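Local coordinates for ochratoxinase (Aspergillus niger, PDB 4C65), which catalyses the zinc-dependent hydrolysis of the mycotoxin ochratoxin A to ochratoxin alpha and L-phenylalanine, and more generally releases C-terminal aromatic amino acids, at residues I256-V266 with L276-T287; A235-S243 with P370-P378. All blocks are in the same frame, centred on the assembly; numbering follows the deposited sequence.

Interaction 1: I256-V266 with L276-T287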
loop_
_atom_site.group_PDB
_atom_site.type_symbol
_atom_site.label_atom_id
_atom_site.label_comp_id
_atom_site.label_asym_id
_atom_site.label_seq_id
_atom_site.Cartn_x
_atom_site.Cartn_y
_atom_site.Cartn_z
ATOM N N ILE A 256 -37.802 6.357 6.840
ATOM C CA ILE A 256 -38.646 7.292 7.586
ATOM C C ILE A 256 -38.266 7.332 9.071
ATOM O O ILE A 256 -38.023 8.396 9.629
ATOM C CB ILE A 256 -40.135 6.916 7.430
ATOM C CG1 ILE A 256 -40.576 7.231 5.992
ATOM C CG2 ILE A 256 -40.994 7.642 8.466
ATOM C CD1 ILE A 256 -41.995 6.799 5.670
ATOM N N LYS A 257 -38.160 6.162 9.672
ATOM C CA LYS A 257 -37.686 6.012 11.042
ATOM C C LYS A 257 -36.347 6.690 11.300
ATOM O O LYS A 257 -36.187 7.342 12.310
ATOM C CB LYS A 257 -37.562 4.536 11.336
ATOM C CG LYS A 257 -37.520 4.110 12.757
ATOM C CD LYS A 257 -37.287 2.593 12.850
ATOM C CE LYS A 257 -36.764 2.057 14.192
ATOM N NZ LYS A 257 -37.044 2.948 15.354
ATOM N N ALA A 258 -35.406 6.570 10.366
ATOM C CA ALA A 258 -34.067 7.158 10.507
ATOM C C ALA A 258 -34.060 8.683 10.457
ATOM O O ALA A 258 -33.161 9.304 11.016
ATOM C CB ALA A 258 -33.146 6.625 9.434
ATOM N N GLY A 259 -35.058 9.279 9.795
ATOM C CA GLY A 259 -35.194 10.722 9.732
ATOM C C GLY A 259 -35.004 11.321 8.354
ATOM O O GLY A 259 -34.865 12.533 8.232
ATOM N N CYS A 260 -34.993 10.486 7.315
ATOM C CA CYS A 260 -34.899 10.977 5.943
ATOM C C CYS A 260 -36.111 11.859 5.635
ATOM O O CYS A 260 -37.187 11.593 6.124
ATOM C CB CYS A 260 -34.832 9.817 4.953
ATOM S SG CYS A 260 -33.389 8.767 5.150
ATOM N N LYS A 261 -35.895 12.915 4.857
ATOM C CA LYS A 261 -36.912 13.916 4.616
ATOM C C LYS A 261 -37.359 13.954 3.185
ATOM O O LYS A 261 -38.246 14.691 2.835
ATOM C CB LYS A 261 -36.435 15.282 5.078
ATOM C CG LYS A 261 -36.295 15.382 6.584
ATOM C CD LYS A 261 -37.627 15.217 7.314
ATOM C CE LYS A 261 -37.991 16.461 8.092
ATOM N NZ LYS A 261 -39.234 17.131 7.589
ATOM N N SER A 262 -36.757 13.125 2.348
ATOM C CA SER A 262 -37.164 13.016 0.960
ATOM C C SER A 262 -37.038 11.563 0.541
ATOM O O SER A 262 -36.061 10.904 0.863
ATOM C CB SER A 262 -36.278 13.937 0.108
ATOM O OG SER A 262 -36.543 13.798 -1.281
ATOM N N LEU A 263 -38.039 11.036 -0.136
ATOM C CA LEU A 263 -37.988 9.656 -0.583
ATOM C C LEU A 263 -38.170 9.615 -2.068
ATOM O O LEU A 263 -39.041 10.323 -2.614
ATOM C CB LEU A 263 -39.082 8.825 0.082
ATOM C CG LEU A 263 -39.043 8.807 1.595
ATOM C CD1 LEU A 263 -40.253 8.044 2.116
ATOM C CD2 LEU A 263 -37.755 8.205 2.119
ATOM N N GLU A 264 -37.396 8.752 -2.719
ATOM C CA GLU A 264 -37.478 8.608 -4.158
ATOM C C GLU A 264 -38.117 7.278 -4.566
ATOM O O GLU A 264 -37.887 6.265 -3.909
ATOM C CB GLU A 264 -36.094 8.757 -4.766
ATOM C CG GLU A 264 -35.182 9.673 -3.993
ATOM C CD GLU A 264 -35.700 11.096 -4.178
ATOM O OE1 GLU A 264 -35.883 11.491 -5.361
ATOM O OE2 GLU A 264 -35.922 11.818 -3.173
ATOM N N HIS A 265 -38.877 7.315 -5.654
ATOM C CA HIS A 265 -39.585 6.170 -6.193
ATOM C C HIS A 265 -40.763 5.782 -5.317
ATOM O O HIS A 265 -41.921 5.850 -5.752
ATOM C CB HIS A 265 -38.648 4.968 -6.424
ATOM C CG HIS A 265 -37.304 5.352 -6.955
ATOM N ND1 HIS A 265 -37.142 6.006 -8.153
ATOM C CD2 HIS A 265 -36.067 5.215 -6.432
ATOM C CE1 HIS A 265 -35.862 6.255 -8.349
ATOM N NE2 HIS A 265 -35.186 5.772 -7.322
ATOM N N VAL A 266 -40.459 5.344 -4.102
ATOM C CA VAL A 266 -41.449 5.048 -3.083
ATOM C C VAL A 266 -42.503 4.086 -3.591
ATOM O O VAL A 266 -43.670 4.173 -3.219
ATOM C CB VAL A 266 -42.120 6.321 -2.535
ATOM C CG1 VAL A 266 -42.284 6.195 -1.032
ATOM C CG2 VAL A 266 -41.303 7.572 -2.818
ATOM N N LEU A 276 -47.630 8.779 7.468
ATOM C CA LEU A 276 -46.346 9.062 8.084
ATOM C C LEU A 276 -45.632 10.210 7.389
ATOM O O LEU A 276 -45.019 11.060 8.057
ATOM C CB LEU A 276 -45.421 7.831 8.096
ATOM C CG LEU A 276 -45.618 6.855 9.250
ATOM C CD1 LEU A 276 -44.788 5.592 9.020
ATOM C CD2 LEU A 276 -45.236 7.482 10.581
ATOM N N MET A 277 -45.669 10.223 6.065
ATOM C CA MET A 277 -44.953 11.242 5.311
ATOM C C MET A 277 -45.573 12.622 5.507
ATOM O O MET A 277 -44.866 13.632 5.545
ATOM C CB MET A 277 -44.910 10.875 3.832
ATOM C CG MET A 277 -43.981 9.703 3.521
ATOM S SD MET A 277 -44.020 9.257 1.781
ATOM C CE MET A 277 -42.948 10.532 1.097
ATOM N N LYS A 278 -46.901 12.659 5.630
ATOM C CA LYS A 278 -47.613 13.899 5.948
ATOM C C LYS A 278 -47.274 14.374 7.344
ATOM O O LYS A 278 -46.954 15.535 7.536
ATOM C CB LYS A 278 -49.113 13.693 5.852
ATOM C CG LYS A 278 -49.636 13.760 4.429
ATOM C CD LYS A 278 -51.133 13.972 4.410
ATOM C CE LYS A 278 -51.876 12.690 4.739
ATOM N NZ LYS A 278 -53.288 12.982 5.158
ATOM N N GLU A 279 -47.341 13.452 8.298
ATOM C CA GLU A 279 -47.066 13.692 9.715
ATOM C C GLU A 279 -45.683 14.283 9.917
ATOM O O GLU A 279 -45.514 15.255 10.627
ATOM C CB GLU A 279 -47.154 12.359 10.483
ATOM C CG GLU A 279 -48.316 12.155 11.425
ATOM C CD GLU A 279 -48.398 10.676 11.829
ATOM O OE1 GLU A 279 -47.322 10.200 12.301
ATOM O OE2 GLU A 279 -49.471 9.997 11.657
ATOM N N LYS A 280 -44.696 13.701 9.259
ATOM C CA LYS A 280 -43.301 14.093 9.460
ATOM C C LYS A 280 -42.756 15.062 8.422
ATOM O O LYS A 280 -41.602 15.467 8.508
ATOM C CB LYS A 280 -42.444 12.839 9.483
ATOM C CG LYS A 280 -42.735 11.912 10.657
ATOM C CD LYS A 280 -41.933 10.627 10.504
ATOM C CE LYS A 280 -42.063 9.736 11.720
ATOM N NZ LYS A 280 -41.475 10.309 12.950
ATOM N N GLY A 281 -43.565 15.439 7.438
ATOM C CA GLY A 281 -43.144 16.423 6.442
ATOM C C GLY A 281 -42.071 15.866 5.526
ATOM O O GLY A 281 -41.032 16.483 5.329
ATOM N N ILE A 282 -42.340 14.692 4.974
ATOM C CA ILE A 282 -41.402 14.017 4.119
ATOM C C ILE A 282 -41.842 14.165 2.673
ATOM O O ILE A 282 -42.995 13.929 2.346
ATOM C CB ILE A 282 -41.288 12.539 4.484
ATOM C CG1 ILE A 282 -40.947 12.400 5.978
ATOM C CG2 ILE A 282 -40.228 11.849 3.614
ATOM C CD1 ILE A 282 -40.931 10.973 6.504
ATOM N N LEU A 283 -40.894 14.537 1.810
ATOM C CA LEU A 283 -41.191 14.808 0.421
ATOM C C LEU A 283 -41.260 13.512 -0.381
ATOM O O LEU A 283 -40.444 12.608 -0.173
ATOM C CB LEU A 283 -40.140 15.727 -0.176
ATOM C CG LEU A 283 -40.420 16.275 -1.576
ATOM C CD1 LEU A 283 -41.632 17.199 -1.558
ATOM C CD2 LEU A 283 -39.213 17.032 -2.055
ATOM N N TYR A 284 -42.235 13.447 -1.308
ATOM C CA TYR A 284 -42.447 12.311 -2.189
ATOM C C TYR A 284 -42.001 12.688 -3.599
ATOM O O TYR A 284 -42.566 13.597 -4.209
ATOM C CB TYR A 284 -43.924 11.938 -2.209
ATOM C CG TYR A 284 -44.298 10.560 -2.768
ATOM C CD1 TYR A 284 -44.174 10.262 -4.115
ATOM C CD2 TYR A 284 -44.854 9.585 -1.941
ATOM C CE1 TYR A 284 -44.562 9.024 -4.622
ATOM C CE2 TYR A 284 -45.239 8.344 -2.428
ATOM C CZ TYR A 284 -45.095 8.061 -3.770
ATOM O OH TYR A 284 -45.476 6.826 -4.254
ATOM N N VAL A 285 -41.014 11.965 -4.118
ATOM C CA VAL A 285 -40.539 12.147 -5.471
ATOM C C VAL A 285 -40.668 10.831 -6.212
ATOM O O VAL A 285 -39.851 9.922 -6.043
ATOM C CB VAL A 285 -39.082 12.616 -5.470
ATOM C CG1 VAL A 285 -38.598 12.864 -6.893
ATOM C CG2 VAL A 285 -38.954 13.869 -4.618
ATOM N N ALA A 286 -41.671 10.748 -7.078
ATOM C CA ALA A 286 -42.062 9.469 -7.678
ATOM C C ALA A 286 -41.090 8.930 -8.746
ATOM O O ALA A 286 -40.885 7.732 -8.830
ATOM C CB ALA A 286 -43.474 9.584 -8.247
ATOM N N THR A 287 -40.492 9.830 -9.525
ATOM C CA THR A 287 -39.712 9.480 -10.731
ATOM C C THR A 287 -40.438 8.485 -11.623
ATOM O O THR A 287 -39.918 7.433 -11.956
ATOM C CB THR A 287 -38.276 8.991 -10.412
ATOM O OG1 THR A 287 -38.314 7.715 -9.783
ATOM C CG2 THR A 287 -37.558 9.957 -9.484
#
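His265, a ligand of the second zinc ion, turns its ND1 to Thr287 OG1, donating a 2.6 Å hydrogen bond bent to 136° at the hydrogen. Thr287 OG1 in turn donates to Ala286 O, so the imidazole is steadied by a hydroxyl that has its own backbone tether. His265 N itself donates to Val285 O, and the ladder runs back from there along the parallel strands 262-263 and 283-285: Leu263 bonds twice to its neighbour, through N to Leu283 O and through O to Val285 N, and Lys261 O accepts a hydrogen bond of 2.8 Å from Leu283 N.

On the face carrying Ser262 and Glu264, in the Glu264 conformer given here (a second is deposited), Ser262 OG donates to Glu264 OE2, while the carboxylate lies beside Val285. OE1 is hydrogen-bonded to His69 ND1, placing it behind a ligand of the first zinc; OE2 is hydrogen-bonded to Ser243 OG and salt-bridged to Arg113. Across the sheet, Val266 CG2 sits over the centre of the Tyr284 ring, 3.8 Å from its centroid.

At the other end, Ile282 CD1 packs on Ile256 CG1, and Met277, bent at chi3 (79°), brings CE to 3.8 Å from Leu263 CD1. Lys261 NZ reaches the end of helix 271-280, donating to both Lys280 O and Gly281 O, where a Schellman motif ends the helix.

This is a beta-alpha-beta unit of the TIM barrel: strand 242-246 pairs with 262-263 on the side away from 283-285, and helix 304-327 packs against Tyr284.

Interaction 2: A235-S243 with P370-P378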
loop_
_atom_site.group_PDB
_atom_site.type_symbol
_atom_site.label_atom_id
_atom_site.label_comp_id
_atom_site.label_asym_id
_atom_site.label_seq_id
_atom_site.Cartn_x
_atom_site.Cartn_y
_atom_site.Cartn_z
ATOM N N ALA A 235 -25.816 14.519 8.246
ATOM C CA ALA A 235 -26.352 15.512 7.310
ATOM C C ALA A 235 -26.948 16.707 8.052
ATOM O O ALA A 235 -26.624 17.844 7.753
ATOM C CB ALA A 235 -27.399 14.890 6.424
ATOM N N ALA A 236 -27.761 16.400 9.060
ATOM C CA ALA A 236 -28.452 17.393 9.856
ATOM C C ALA A 236 -27.530 18.395 10.534
ATOM O O ALA A 236 -27.874 19.561 10.658
ATOM C CB ALA A 236 -29.319 16.711 10.887
ATOM N N ARG A 237 -26.365 17.952 10.991
ATOM C CA ARG A 237 -25.434 18.845 11.689
ATOM C C ARG A 237 -24.892 19.952 10.782
ATOM O O ARG A 237 -24.545 21.011 11.257
ATOM C CB ARG A 237 -24.316 18.044 12.329
ATOM C CG ARG A 237 -23.568 18.782 13.417
ATOM C CD ARG A 237 -23.041 17.826 14.446
ATOM N NE ARG A 237 -22.300 16.807 13.753
ATOM C CZ ARG A 237 -22.529 15.499 13.792
ATOM N NH1 ARG A 237 -23.465 14.933 14.560
ATOM N NH2 ARG A 237 -21.760 14.745 13.039
ATOM N N GLN A 238 -24.895 19.713 9.473
ATOM C CA GLN A 238 -24.506 20.711 8.524
ATOM C C GLN A 238 -25.721 21.241 7.742
ATOM O O GLN A 238 -25.574 21.827 6.668
ATOM C CB GLN A 238 -23.439 20.150 7.558
ATOM C CG GLN A 238 -22.210 19.556 8.234
ATOM C CD GLN A 238 -21.547 20.538 9.168
ATOM O OE1 GLN A 238 -21.370 21.712 8.837
ATOM N NE2 GLN A 238 -21.136 20.061 10.313
ATOM N N ASN A 239 -26.914 21.064 8.297
ATOM C CA ASN A 239 -28.138 21.566 7.686
ATOM C C ASN A 239 -28.450 20.988 6.326
ATOM O O ASN A 239 -28.941 21.696 5.428
ATOM C CB ASN A 239 -28.150 23.101 7.640
ATOM C CG ASN A 239 -29.011 23.700 8.739
ATOM O OD1 ASN A 239 -29.135 23.145 9.823
ATOM N ND2 ASN A 239 -29.538 24.866 8.486
ATOM N N ARG A 240 -28.160 19.693 6.168
ATOM C CA ARG A 240 -28.607 18.961 4.994
ATOM C C ARG A 240 -29.711 17.972 5.443
ATOM O O ARG A 240 -29.705 17.494 6.565
ATOM C CB ARG A 240 -27.486 18.193 4.368
ATOM C CG ARG A 240 -26.657 18.970 3.375
ATOM C CD ARG A 240 -25.893 20.121 4.000
ATOM N NE ARG A 240 -24.888 20.600 3.066
ATOM C CZ ARG A 240 -24.032 21.591 3.293
ATOM N NH1 ARG A 240 -24.039 22.264 4.430
ATOM N NH2 ARG A 240 -23.146 21.880 2.359
ATOM N N ILE A 241 -30.614 17.659 4.526
ATOM C CA ILE A 241 -31.496 16.541 4.699
ATOM C C ILE A 241 -31.038 15.367 3.807
ATOM O O ILE A 241 -30.143 15.521 2.967
ATOM C CB ILE A 241 -32.928 16.910 4.365
ATOM C CG1 ILE A 241 -33.040 17.359 2.909
ATOM C CG2 ILE A 241 -33.424 17.973 5.341
ATOM C CD1 ILE A 241 -34.433 17.229 2.350
ATOM N N VAL A 242 -31.596 14.186 4.074
ATOM C CA VAL A 242 -31.206 12.997 3.367
ATOM C C VAL A 242 -32.353 12.590 2.489
ATOM O O VAL A 242 -33.512 12.586 2.904
ATOM C CB VAL A 242 -30.866 11.852 4.330
ATOM C CG1 VAL A 242 -30.655 10.562 3.567
ATOM C CG2 VAL A 242 -29.656 12.196 5.167
ATOM N N SER A 243 -32.015 12.255 1.260
ATOM C CA SER A 243 -32.945 11.683 0.333
ATOM C C SER A 243 -32.619 10.216 0.235
ATOM O O SER A 243 -31.454 9.837 0.067
ATOM C CB SER A 243 -32.782 12.339 -1.046
ATOM O OG SER A 243 -33.585 11.685 -2.019
ATOM N N PRO A 370 -38.076 23.084 -3.898
ATOM C CA PRO A 370 -36.977 23.344 -2.972
ATOM C C PRO A 370 -37.023 22.587 -1.636
ATOM O O PRO A 370 -35.992 22.486 -0.963
ATOM C CB PRO A 370 -37.045 24.855 -2.732
ATOM C CG PRO A 370 -37.935 25.400 -3.790
ATOM C CD PRO A 370 -38.843 24.298 -4.213
ATOM N N LEU A 371 -38.189 22.063 -1.256
ATOM C CA LEU A 371 -38.282 21.184 -0.075
ATOM C C LEU A 371 -37.352 19.983 -0.230
ATOM O O LEU A 371 -36.869 19.408 0.754
ATOM C CB LEU A 371 -39.693 20.694 0.160
ATOM C CG LEU A 371 -40.737 21.746 0.522
ATOM C CD1 LEU A 371 -42.118 21.119 0.465
ATOM C CD2 LEU A 371 -40.471 22.343 1.898
ATOM N N SER A 372 -37.030 19.676 -1.479
ATOM C CA SER A 372 -36.102 18.594 -1.800
ATOM C C SER A 372 -34.704 18.765 -1.213
ATOM O O SER A 372 -33.974 17.766 -1.113
ATOM C CB SER A 372 -35.999 18.398 -3.317
ATOM O OG SER A 372 -35.269 19.441 -3.949
ATOM N N VAL A 373 -34.316 20.007 -0.875
ATOM C CA VAL A 373 -32.986 20.276 -0.301
ATOM C C VAL A 373 -33.068 20.927 1.053
ATOM O O VAL A 373 -32.060 21.353 1.600
ATOM C CB VAL A 373 -32.075 21.091 -1.247
ATOM C CG1 VAL A 373 -31.922 20.364 -2.577
ATOM C CG2 VAL A 373 -32.606 22.488 -1.467
ATOM N N GLY A 374 -34.270 20.927 1.635
ATOM C CA GLY A 374 -34.429 21.275 3.026
ATOM C C GLY A 374 -33.911 22.656 3.328
ATOM O O GLY A 374 -34.212 23.591 2.596
ATOM N N PRO A 375 -33.131 22.799 4.404
ATOM C CA PRO A 375 -32.651 24.139 4.794
ATOM C C PRO A 375 -31.631 24.748 3.845
ATOM O O PRO A 375 -31.229 25.874 4.070
ATOM C CB PRO A 375 -32.003 23.925 6.160
ATOM C CG PRO A 375 -32.289 22.529 6.558
ATOM C CD PRO A 375 -32.820 21.766 5.400
ATOM N N GLN A 376 -31.202 24.013 2.817
ATOM C CA GLN A 376 -30.254 24.545 1.826
ATOM C C GLN A 376 -30.947 25.332 0.725
ATOM O O GLN A 376 -30.286 25.967 -0.101
ATOM C CB GLN A 376 -29.469 23.428 1.162
ATOM C CG GLN A 376 -28.550 22.694 2.106
ATOM C CD GLN A 376 -27.474 23.598 2.657
ATOM O OE1 GLN A 376 -26.754 24.251 1.897
ATOM N NE2 GLN A 376 -27.368 23.649 3.960
ATOM N N ALA A 377 -32.279 25.331 0.751
ATOM C CA ALA A 377 -33.065 26.056 -0.253
ATOM C C ALA A 377 -33.159 27.526 0.093
ATOM O O ALA A 377 -33.497 27.883 1.219
ATOM C CB ALA A 377 -34.467 25.477 -0.346
ATOM N N PRO A 378 -32.884 28.392 -0.889
ATOM C CA PRO A 378 -33.236 29.785 -0.698
ATOM C C PRO A 378 -34.768 29.935 -0.829
ATOM O O PRO A 378 -35.470 28.942 -1.038
ATOM C CB PRO A 378 -32.484 30.496 -1.825
ATOM C CG PRO A 378 -32.326 29.475 -2.890
ATOM C CD PRO A 378 -32.254 28.144 -2.200
#
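A Schellman motif with Asn239 at positive phi ends helix 225-237, and the turn leading from it into barrel strand 242-246 is met here by the 3-10 turns of 370-376. Ala235 O accepts two hydrogen bonds, from Gln238 N and Arg240 N, which arrive from opposite faces of its carbonyl plane.

The polar link between the segments runs from Gln376 NE2 to Asn239 O, 2.9 Å long and nearly straight at the hydrogen (166°). The acceptor lies close to the plane of the Gln376 amide, whereas the donor stands well above the Asn239 carbonyl plane. Gln376 is bent at chi2, which swings its amide back over the Arg240 guanidinium; the two flat groups stack with their planes 25° apart, CD lying over one face towards the rim. Arg240 NH1 donates to Gln238 O at 2.7 Å, in the guanidinium plane, and NH2 reaches Ala200 O.

Beside this polar patch, the Pro375 ring packs on the turn, its CB 3.5 Å from Asn239 ND2 and its CD 3.8 Å from Ile241 CG2. In Ile241, CG1 is tucked between the two main-chain branches (chi1 61°), an orientation that sends CD1 to the backbone of the 3-10 turn, 3.5 Å from Ser372 O and 3.6 Å from Leu371 O. Gly374, at positive phi, brings bare backbone up to Ile241. Phe220 of a second subunit packs on Asn239, so the turn lies at a subunit interface.

With NH1 bonded to Gln238 O and NH2 to Ala200 O, rotation of the guanidinium is probably limited, which gives the Gln376 amide a flat surface to lie on. One directed hydrogen bond thus sets the glutamine, while van der Waals contacts of Ile241 and Pro375, several of them against polar backbone or amide atoms, complete the join.

Overall arrangement
Interactions 1 and 2, with centres about 13 Å apart, meet along neighbouring barrel strands, 262-263 and 242-246. Lys261 N approaches Val242 O at 3.1 Å, a probable backbone hydrogen bond, and Cys260 SG packs on Val242 CG1 at 3.6 Å. Leu283 CD2, on strand 283-285, comes within 3.5 Å of Ser372 N, so segment 370-378 also touches interaction 1 directly. The dinuclear zinc site lies close to interaction 1, which supplies His265 itself; interaction 2 is a step back, the Ser372 side chain being about 8 Å from that of His69. Arg113 joins them, bonding to Ser372 O as well as to Ser262 and Glu264.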